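Side-chain contacts in histidine kinase (Caulobacter vibrioides, PDB 6TNE), which probably accepts a phosphoryl group on this receiver domain, a part of the hybrid histidine kinase CckA, within a phosphorelay: residues A[17-20]-A[21-25]; A[29-32]-A[33-37]; A[41-44]-A[45-48]. All blocks are in the same frame, centred on the assembly; numbering follows the deposited sequence.

Contact 1: A[17-20]-A[21-25]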
ATOM      1  N   ALA A  17       0.565   7.737  -6.219  1.00 12.91           N
ATOM      2  CA  ALA A  17      -0.771   8.055  -5.701  1.00 13.40           C
ATOM      3  C   ALA A  17      -1.570   8.857  -6.730  1.00 13.88           C
ATOM      4  O   ALA A  17      -2.755   8.603  -6.967  1.00 15.57           O
ATOM      5  CB  ALA A  17      -0.683   8.837  -4.378  1.00 14.88           C
ATOM      6  N   ARG A  18      -0.952   9.892  -7.311  1.00 13.82           N
ATOM      7  CA  ARG A  18      -1.648  10.727  -8.290  1.00 14.47           C
ATOM      8  C   ARG A  18      -2.038   9.925  -9.528  1.00 15.44           C
ATOM      9  O   ARG A  18      -3.124  10.112 -10.088  1.00 17.97           O
ATOM     10  CB  ARG A  18      -0.776  11.933  -8.642  1.00 16.10           C
ATOM     11  CG  ARG A  18      -0.715  12.918  -7.499  1.00 16.55           C
ATOM     12  CD  ARG A  18       0.227  14.064  -7.798  1.00 18.53           C
ATOM     13  NE  ARG A  18      -0.346  14.912  -8.847  1.00 19.66           N
ATOM     14  CZ  ARG A  18       0.316  15.910  -9.414  1.00 20.53           C
ATOM     15  NH1 ARG A  18       1.567  16.147  -9.059  1.00 21.18           N
ATOM     16  NH2 ARG A  18      -0.266  16.645 -10.356  1.00 23.13           N
ATOM     17  N   LEU A  19      -1.154   9.023  -9.979  1.00 14.77           N
ATOM     18  CA  LEU A  19      -1.470   8.223 -11.151  1.00 17.68           C
ATOM     19  C   LEU A  19      -2.553   7.212 -10.864  1.00 17.24           C
ATOM     20  O   LEU A  19      -3.383   6.926 -11.742  1.00 19.13           O
ATOM     21  CB  LEU A  19      -0.219   7.585 -11.730  1.00 17.72           C
ATOM     22  CG  LEU A  19       0.676   8.646 -12.351  1.00 22.31           C
ATOM     23  CD1 LEU A  19       2.078   8.095 -12.605  1.00 23.59           C
ATOM     24  CD2 LEU A  19       0.112   9.189 -13.653  1.00 23.84           C
ATOM     25  N   LEU A  20      -2.614   6.701  -9.621  1.00 14.65           N
ATOM     26  CA  LEU A  20      -3.699   5.804  -9.263  1.00 16.77           C
ATOM     27  C   LEU A  20      -5.016   6.585  -9.128  1.00 17.12           C
ATOM     28  O   LEU A  20      -6.085   6.104  -9.535  1.00 18.75           O
ATOM     29  CB  LEU A  20      -3.316   5.077  -7.996  1.00 15.53           C
ATOM     30  CG  LEU A  20      -2.780   3.666  -7.942  1.00 23.69           C
ATOM     31  CD1 LEU A  20      -2.700   2.755  -9.174  1.00 20.39           C
ATOM     32  CD2 LEU A  20      -1.789   3.429  -6.792  1.00 20.12           C
ATOM     33  N   ARG A  21      -4.968   7.793  -8.558  1.00 17.37           N
ATOM     34  CA  ARG A  21      -6.195   8.608  -8.496  1.00 19.81           C
ATOM     35  C   ARG A  21      -6.738   8.915  -9.890  1.00 22.84           C
ATOM     36  O   ARG A  21      -7.959   9.022 -10.084  1.00 23.89           O
ATOM     37  CB  ARG A  21      -5.936   9.904  -7.725  1.00 20.25           C
ATOM     38  CG  ARG A  21      -5.732   9.743  -6.248  1.00 18.88           C
ATOM     39  CD  ARG A  21      -5.576  11.109  -5.518  1.00 20.42           C
ATOM     40  NE  ARG A  21      -5.145  10.828  -4.159  1.00 18.36           N
ATOM     41  CZ  ARG A  21      -3.923  11.101  -3.687  1.00 16.20           C
ATOM     42  NH1 ARG A  21      -3.048  11.759  -4.442  1.00 17.91           N
ATOM     43  NH2 ARG A  21      -3.594  10.673  -2.471  1.00 16.31           N
ATOM     44  N   ALA A  22      -5.846   9.109 -10.863  1.00 23.44           N
ATOM     45  CA  ALA A  22      -6.257   9.361 -12.244  1.00 25.90           C
ATOM     46  C   ALA A  22      -7.036   8.195 -12.808  1.00 26.83           C
ATOM     47  O   ALA A  22      -7.789   8.366 -13.775  1.00 31.01           O
ATOM     48  CB  ALA A  22      -5.006   9.575 -13.094  1.00 29.12           C
ATOM     49  N   ARG A  23      -6.852   7.007 -12.253  1.00 26.04           N
ATOM     50  CA  ARG A  23      -7.544   5.801 -12.674  1.00 24.69           C
ATOM     51  C   ARG A  23      -8.747   5.507 -11.809  1.00 27.33           C
ATOM     52  O   ARG A  23      -9.406   4.475 -12.001  1.00 29.39           O
ATOM     53  CB  ARG A  23      -6.600   4.607 -12.653  1.00 25.02           C
ATOM     54  CG  ARG A  23      -5.512   4.739 -13.674  1.00 22.97           C
ATOM     55  CD  ARG A  23      -4.368   3.827 -13.370  1.00 26.15           C
ATOM     56  NE  ARG A  23      -3.594   3.603 -14.573  1.00 29.75           N
ATOM     57  CZ  ARG A  23      -2.665   4.427 -15.060  1.00 29.25           C
ATOM     58  NH1 ARG A  23      -2.343   5.568 -14.428  1.00 30.74           N
ATOM     59  NH2 ARG A  23      -2.036   4.085 -16.198  1.00 30.74           N
ATOM     60  N   GLY A  24      -9.099   6.420 -10.917  1.00 25.61           N
ATOM     61  CA  GLY A  24     -10.351   6.313 -10.208  1.00 27.65           C
ATOM     62  C   GLY A  24     -10.235   5.744  -8.813  1.00 27.38           C
ATOM     63  O   GLY A  24     -11.252   5.616  -8.129  1.00 30.37           O
ATOM     64  N   TYR A  25      -9.024   5.444  -8.342  1.00 25.31           N
ATOM     65  CA  TYR A  25      -8.873   4.945  -6.983  1.00 22.86           C
ATOM     66  C   TYR A  25      -8.839   6.079  -5.964  1.00 23.27           C
ATOM     67  O   TYR A  25      -8.410   7.193  -6.249  1.00 23.23           O
ATOM     68  CB  TYR A  25      -7.576   4.146  -6.858  1.00 20.61           C
ATOM     69  CG  TYR A  25      -7.543   2.940  -7.776  1.00 21.00           C
ATOM     70  CD1 TYR A  25      -8.367   1.849  -7.534  1.00 23.22           C
ATOM     71  CD2 TYR A  25      -6.755   2.922  -8.922  1.00 20.59           C
ATOM     72  CE1 TYR A  25      -8.373   0.752  -8.357  1.00 24.16           C
ATOM     73  CE2 TYR A  25      -6.747   1.824  -9.759  1.00 22.63           C
ATOM     74  CZ  TYR A  25      -7.568   0.750  -9.475  1.00 23.46           C
ATOM     75  OH  TYR A  25      -7.577  -0.348 -10.288  1.00 25.26           O
TER
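L20 and Y25 meet in a local helix-capping contact at the C-terminal end of helix 10-21, where a Schellman motif stops the helix and turns the chain toward strand 26-30 of this CheY-like receiver domain. G24, with its positive phi of 100°, is the C-prime residue: its N bonds back to R21 O, while Y25 N reaches L20 O at 3.2 Å. L20 O is gripped twice, because R23 N also donates to it at 3.0 Å, and the two donors arrive from opposite faces of its carbonyl plane. Beside this polar knot, the Y25 ring presents its CD2 edge to L20 O. The same ring carbon lies 4.1 Å from L20 CD1, an apolar touch; both side chains also contact I3 of strand 2-6, and Y25 packs on V114 and L118 of helix 107-118.

R21 runs the other way. With CG anti to its own carbonyl carbon and an extended chain as far as NE, it passes A17 O and lays its guanidinium over A17, NH1 lying 3.8 Å from A17 CB. Its NH2 forms a salt bridge with E29 OE2 and a hydrogen bond with V27 O. R23 extends back along the last turn, touching I107 and A111 of helix 107-118, and its NH1 donates to L19 O at 3.2 Å, the oxygen lying in the guanidinium plane while the nitrogen stands 52° above the plane of the carbonyl.

Contact 2: A[29-32]-A[33-37]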
ATOM      1  N   GLU A  29      -2.573   8.182   1.689  1.00 13.16           N
ATOM      2  CA  GLU A  29      -1.114   8.132   1.726  1.00 13.36           C
ATOM      3  C   GLU A  29      -0.599   8.134   3.157  1.00 13.41           C
ATOM      4  O   GLU A  29      -1.136   8.869   4.011  1.00 15.66           O
ATOM      5  CB  GLU A  29      -0.538   9.342   1.010  1.00 13.61           C
ATOM      6  CG  GLU A  29      -0.741   9.295  -0.505  1.00 17.32           C
ATOM      7  CD  GLU A  29      -0.217  10.568  -1.161  1.00 19.21           C
ATOM      8  OE1 GLU A  29       1.015  10.795  -1.145  1.00 20.65           O
ATOM      9  OE2 GLU A  29      -1.042  11.343  -1.688  1.00 21.49           O
ATOM     10  N   ALA A  30       0.475   7.397   3.389  1.00 11.68           N
ATOM     11  CA  ALA A  30       1.163   7.429   4.669  1.00 12.30           C
ATOM     12  C   ALA A  30       2.657   7.408   4.382  1.00 11.06           C
ATOM     13  O   ALA A  30       3.102   6.759   3.430  1.00 11.47           O
ATOM     14  CB  ALA A  30       0.760   6.212   5.520  1.00 12.07           C
ATOM     15  N   ALA A  31       3.450   8.075   5.229  1.00 11.92           N
ATOM     16  CA  ALA A  31       4.885   8.111   5.050  1.00 12.72           C
ATOM     17  C   ALA A  31       5.609   7.127   5.952  1.00 13.05           C
ATOM     18  O   ALA A  31       6.822   6.968   5.807  1.00 15.66           O
ATOM     19  CB  ALA A  31       5.439   9.510   5.315  1.00 15.31           C
ATOM     20  N   ASP A  32       4.910   6.472   6.861  1.00 12.66           N
ATOM     21  CA  ASP A  32       5.562   5.519   7.750  1.00 13.73           C
ATOM     22  C   ASP A  32       4.505   4.598   8.330  1.00 12.14           C
ATOM     23  O   ASP A  32       3.294   4.811   8.178  1.00 12.70           O
ATOM     24  CB  ASP A  32       6.404   6.154   8.856  1.00 16.82           C
ATOM     25  CG  ASP A  32       5.645   7.068   9.692  1.00 18.97           C
ATOM     26  OD1 ASP A  32       4.544   6.804  10.151  1.00 20.32           O
ATOM     27  OD2 ASP A  32       6.167   8.143   9.932  1.00 26.09           O
ATOM     28  N   GLY A  33       4.979   3.541   8.984  1.00 13.59           N
ATOM     29  CA  GLY A  33       4.069   2.537   9.491  1.00 15.03           C
ATOM     30  C   GLY A  33       3.213   3.000  10.629  1.00 15.21           C
ATOM     31  O   GLY A  33       2.072   2.576  10.766  1.00 17.15           O
ATOM     32  N   GLU A  34       3.751   3.861  11.473  1.00 17.60           N
ATOM     33  CA  GLU A  34       2.971   4.347  12.589  1.00 20.42           C
ATOM     34  C   GLU A  34       1.747   5.170  12.096  1.00 16.72           C
ATOM     35  O   GLU A  34       0.617   4.998  12.580  1.00 18.29           O
ATOM     36  CB  GLU A  34       3.982   5.008  13.539  1.00 27.14           C
ATOM     37  CG  GLU A  34       5.129   3.920  14.094  1.00 34.31           C
ATOM     38  CD  GLU A  34       6.481   3.582  13.234  1.00 35.11           C
ATOM     39  OE1 GLU A  34       7.394   2.870  13.739  1.00 28.94           O
ATOM     40  OE2 GLU A  34       6.715   3.981  12.084  1.00 24.20           O
ATOM     41  N   GLU A  35       1.943   6.037  11.086  1.00 17.30           N
ATOM     42  CA  GLU A  35       0.816   6.741  10.465  1.00 15.46           C
ATOM     43  C   GLU A  35      -0.135   5.771   9.791  1.00 13.10           C
ATOM     44  O   GLU A  35      -1.358   5.874   9.921  1.00 13.70           O
ATOM     45  CB  GLU A  35       1.393   7.685   9.417  1.00 18.09           C
ATOM     46  CG  GLU A  35       0.345   8.433   8.676  1.00 20.97           C
ATOM     47  CD  GLU A  35       0.874   9.434   7.630  1.00 21.35           C
ATOM     48  OE1 GLU A  35       0.052  10.189   7.115  1.00 26.87           O
ATOM     49  OE2 GLU A  35       2.086   9.470   7.300  1.00 19.18           O
ATOM     50  N   ALA A  36       0.417   4.795   9.053  1.00 11.52           N
ATOM     51  CA  ALA A  36      -0.410   3.817   8.364  1.00 11.37           C
ATOM     52  C   ALA A  36      -1.291   3.044   9.321  1.00 11.08           C
ATOM     53  O   ALA A  36      -2.430   2.713   8.997  1.00 11.32           O
ATOM     54  CB  ALA A  36       0.457   2.895   7.534  1.00 12.31           C
ATOM     55  N   LEU A  37      -0.755   2.680  10.490  1.00 11.52           N
ATOM     56  CA  LEU A  37      -1.536   1.903  11.451  1.00 12.57           C
ATOM     57  C   LEU A  37      -2.742   2.698  11.933  1.00 12.39           C
ATOM     58  O   LEU A  37      -3.818   2.142  12.110  1.00 14.38           O
ATOM     59  CB  LEU A  37      -0.619   1.478  12.592  1.00 14.44           C
ATOM     60  CG  LEU A  37      -1.209   0.490  13.572  1.00 21.27           C
ATOM     61  CD1 LEU A  37      -1.695  -0.789  12.904  1.00 19.49           C
ATOM     62  CD2 LEU A  37      -0.113   0.185  14.601  1.00 22.18           C
TER
HETATM   63  O   HOH W   1       4.027  10.133   9.150  1.00 29.57           O
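D32 accepts from the backbone N of E35, and E35 reaches back to the backbone N of A31, because of their first torsions. In D32, CG is tucked between the backbone N and the carbonyl carbon (chi1 57°), which turns OD1 onto the first turn of helix 33-42; in E35, CG stands opposite the backbone N (chi1 178°), and the chain then runs straight out, over the end of strand 26-30. This is the strand-to-helix junction of a beta-alpha unit in the receiver fold, with D32 as the N-cap.

The capping bond runs from E35 N to D32 OD1, 2.9 Å and nearly straight at 171°, meeting the oxygen close to its C-O axis. One residue further along, A36 N donates to D32 O at 3.0 Å, the first bond of the regular helical pattern here. E35 answers by taking the N-H of A31 on OE2 at 2.8 Å; that bond is also almost straight at the hydrogen, but the nitrogen approaches from above the carboxylate plane. The aliphatic part of E35 lies alongside A30, with CG 3.9 Å from A30 CB, and the A30 methyl also meets the A36 methyl at 3.9 Å, on the buried side where A36 touches L64 of helix 61-72.

A water donates to both D32 OD2 and E35 OE2, joining the two acids. E34 bends at chi2, bringing OE2 to 4.1 Å from D32 OD1 with the two carboxylates nearly at right angles, while its OE1 accepts from I59 N. Three acids this close would tend to raise one another's pKa, but the donated N-H groups, the water and the positive end of the helix dipole probably offset that and are consistent with carboxylates.

Contact 3: A[41-44]-A[45-48]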
ATOM      1  N   GLU A  41      -6.653   1.662  11.262  1.00 13.45           N
ATOM      2  CA  GLU A  41      -7.634   1.522  12.327  1.00 14.63           C
ATOM      3  C   GLU A  41      -8.865   2.365  12.042  1.00 14.71           C
ATOM      4  O   GLU A  41     -10.000   1.913  12.218  1.00 16.36           O
ATOM      5  CB  GLU A  41      -7.017   1.925  13.644  1.00 17.15           C
ATOM      6  CG  GLU A  41      -8.000   1.684  14.717  1.00 19.23           C
ATOM      7  CD  GLU A  41      -7.453   1.951  16.077  1.00 22.50           C
ATOM      8  OE1 GLU A  41      -8.119   1.568  17.065  1.00 27.59           O
ATOM      9  OE2 GLU A  41      -6.361   2.558  16.173  1.00 22.67           O
ATOM     10  N   GLU A  42      -8.670   3.627  11.670  1.00 13.84           N
ATOM     11  CA  GLU A  42      -9.784   4.547  11.460  1.00 13.88           C
ATOM     12  C   GLU A  42     -10.591   4.211  10.220  1.00 16.10           C
ATOM     13  O   GLU A  42     -11.722   4.680  10.075  1.00 17.07           O
ATOM     14  CB  GLU A  42      -9.279   5.984  11.426  1.00 14.72           C
ATOM     15  CG  GLU A  42      -8.687   6.475  12.724  1.00 15.89           C
ATOM     16  CD  GLU A  42      -9.669   6.582  13.867  1.00 17.82           C
ATOM     17  OE1 GLU A  42      -9.190   6.680  14.981  1.00 23.46           O
ATOM     18  OE2 GLU A  42     -10.879   6.585  13.657  1.00 19.55           O
ATOM     19  N   ASN A  43     -10.035   3.414   9.321  1.00 15.00           N
ATOM     20  CA  ASN A  43     -10.718   3.012   8.103  1.00 16.49           C
ATOM     21  C   ASN A  43     -10.946   1.508   8.076  1.00 16.98           C
ATOM     22  O   ASN A  43     -11.128   0.919   7.009  1.00 19.23           O
ATOM     23  CB  ASN A  43      -9.925   3.479   6.879  1.00 16.13           C
ATOM     24  CG  ASN A  43      -9.930   4.981   6.719  1.00 14.93           C
ATOM     25  OD1 ASN A  43     -10.836   5.531   6.106  1.00 18.61           O
ATOM     26  ND2 ASN A  43      -8.935   5.648   7.260  1.00 13.84           N
ATOM     27  N   ALA A  44     -10.963   0.885   9.238  1.00 17.52           N
ATOM     28  CA  ALA A  44     -10.987  -0.566   9.326  1.00 19.51           C
ATOM     29  C   ALA A  44     -12.154  -1.139   8.536  1.00 20.83           C
ATOM     30  O   ALA A  44     -13.277  -0.611   8.567  1.00 22.89           O
ATOM     31  CB  ALA A  44     -11.076  -0.981  10.786  1.00 20.46           C
ATOM     32  N   GLY A  45     -11.856  -2.186   7.761  1.00 21.99           N
ATOM     33  CA  GLY A  45     -12.848  -2.864   6.926  1.00 24.42           C
ATOM     34  C   GLY A  45     -13.275  -2.129   5.670  1.00 24.98           C
ATOM     35  O   GLY A  45     -14.152  -2.632   4.956  1.00 29.32           O
ATOM     36  N   THR A  46     -12.702  -0.957   5.372  1.00 21.26           N
ATOM     37  CA  THR A  46     -13.043  -0.227   4.168  1.00 22.13           C
ATOM     38  C   THR A  46     -11.858  -0.077   3.221  1.00 19.70           C
ATOM     39  O   THR A  46     -12.015   0.498   2.146  1.00 23.78           O
ATOM     40  CB  THR A  46     -13.567   1.174   4.474  1.00 23.79           C
ATOM     41  OG1 THR A  46     -12.457   1.999   4.894  1.00 22.69           O
ATOM     42  CG2 THR A  46     -14.663   1.111   5.514  1.00 25.18           C
ATOM     43  N   ILE A  47     -10.696  -0.590   3.579  1.00 18.98           N
ATOM     44  CA  ILE A  47      -9.530  -0.541   2.704  1.00 19.29           C
ATOM     45  C   ILE A  47      -9.518  -1.779   1.823  1.00 18.68           C
ATOM     46  O   ILE A  47      -9.707  -2.901   2.306  1.00 21.32           O
ATOM     47  CB  ILE A  47      -8.243  -0.430   3.525  1.00 19.53           C
ATOM     48  CG1 ILE A  47      -8.258   0.949   4.185  1.00 21.63           C
ATOM     49  CG2 ILE A  47      -7.012  -0.607   2.632  1.00 18.15           C
ATOM     50  CD1 ILE A  47      -7.375   1.079   5.337  1.00 25.62           C
ATOM     51  N   ASP A  48      -9.355  -1.564   0.532  1.00 18.23           N
ATOM     52  CA  ASP A  48      -9.369  -2.648  -0.429  1.00 19.45           C
ATOM     53  C   ASP A  48      -7.994  -3.206  -0.739  1.00 17.82           C
ATOM     54  O   ASP A  48      -7.908  -4.300  -1.278  1.00 19.09           O
ATOM     55  CB  ASP A  48     -10.064  -2.159  -1.697  1.00 23.19           C
ATOM     56  CG  ASP A  48     -11.501  -1.765  -1.430  1.00 27.19           C
ATOM     57  OD1 ASP A  48     -12.247  -2.634  -0.921  1.00 29.93           O
ATOM     58  OD2 ASP A  48     -11.886  -0.610  -1.684  1.00 28.35           O
TER
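N43 and T46 are the ends of a type II beta turn that carries the chain away from helix 33-42 toward strand 49-53 of the receiver domain. The close-knit part of the turn is built around N43 O. It takes T46 N at 2.9 Å, which closes the turn, and T46 OG1 at 2.7 Å; both donors come from the same face of its carbonyl plane, so one residue clasps the oxygen with backbone and side chain together. This double grip depends on the chi1 of T46 (73°), which sets OG1 between the backbone N and the carbonyl carbon and swings it back over the turn, while CG2 points past A44 O. The hydroxyl is also hydrogen-bonded to R2 NH1, which ties the turn to strand 2-6.

On the inner side, I47 extends its CG1-CD1 branch toward N43, where CD1 lies against CB, and the buried side chain also packs on L4 of strand 2-6 and L72 of helix 61-72. The N43 amide is held from the helix, its ND2 donating to I39 O.

The outer side is looser. A44 and G45 form the exposed corner, G45 with a positive phi of 75° that favours glycine, and across the contact A44 meets the later segment through little more than adjoining backbone; its methyl instead touches Y71 of helix 61-72, to whose backbone G45 is also hydrogen-bonded. The closest side-chain carbons across the contact are I47 CD1 and N43 CB, 3.8 Å apart.

The three contacts follow one another along the chain as successive turns of the alternating strand and helix pattern of the receiver fold. Contact 1 ends helix 10-21 ahead of strand 26-30; contact 2 leaves that outermost strand to begin helix 33-42, and contact 3 takes in the last residues of the same helix and the turn that follows, ahead of strand 49-53. Centres of contacts 1 and 2 are about 19 Å apart, yet they touch through the R21-E29 salt bridge. Contacts 2 and 3 lie about 13 Å apart between centres; contacts 1 and 3 do not touch. Together they fix how helices 10-21 and 33-42 join the edge strand 26-30 and lead into strand 49-53 of the parallel sheet.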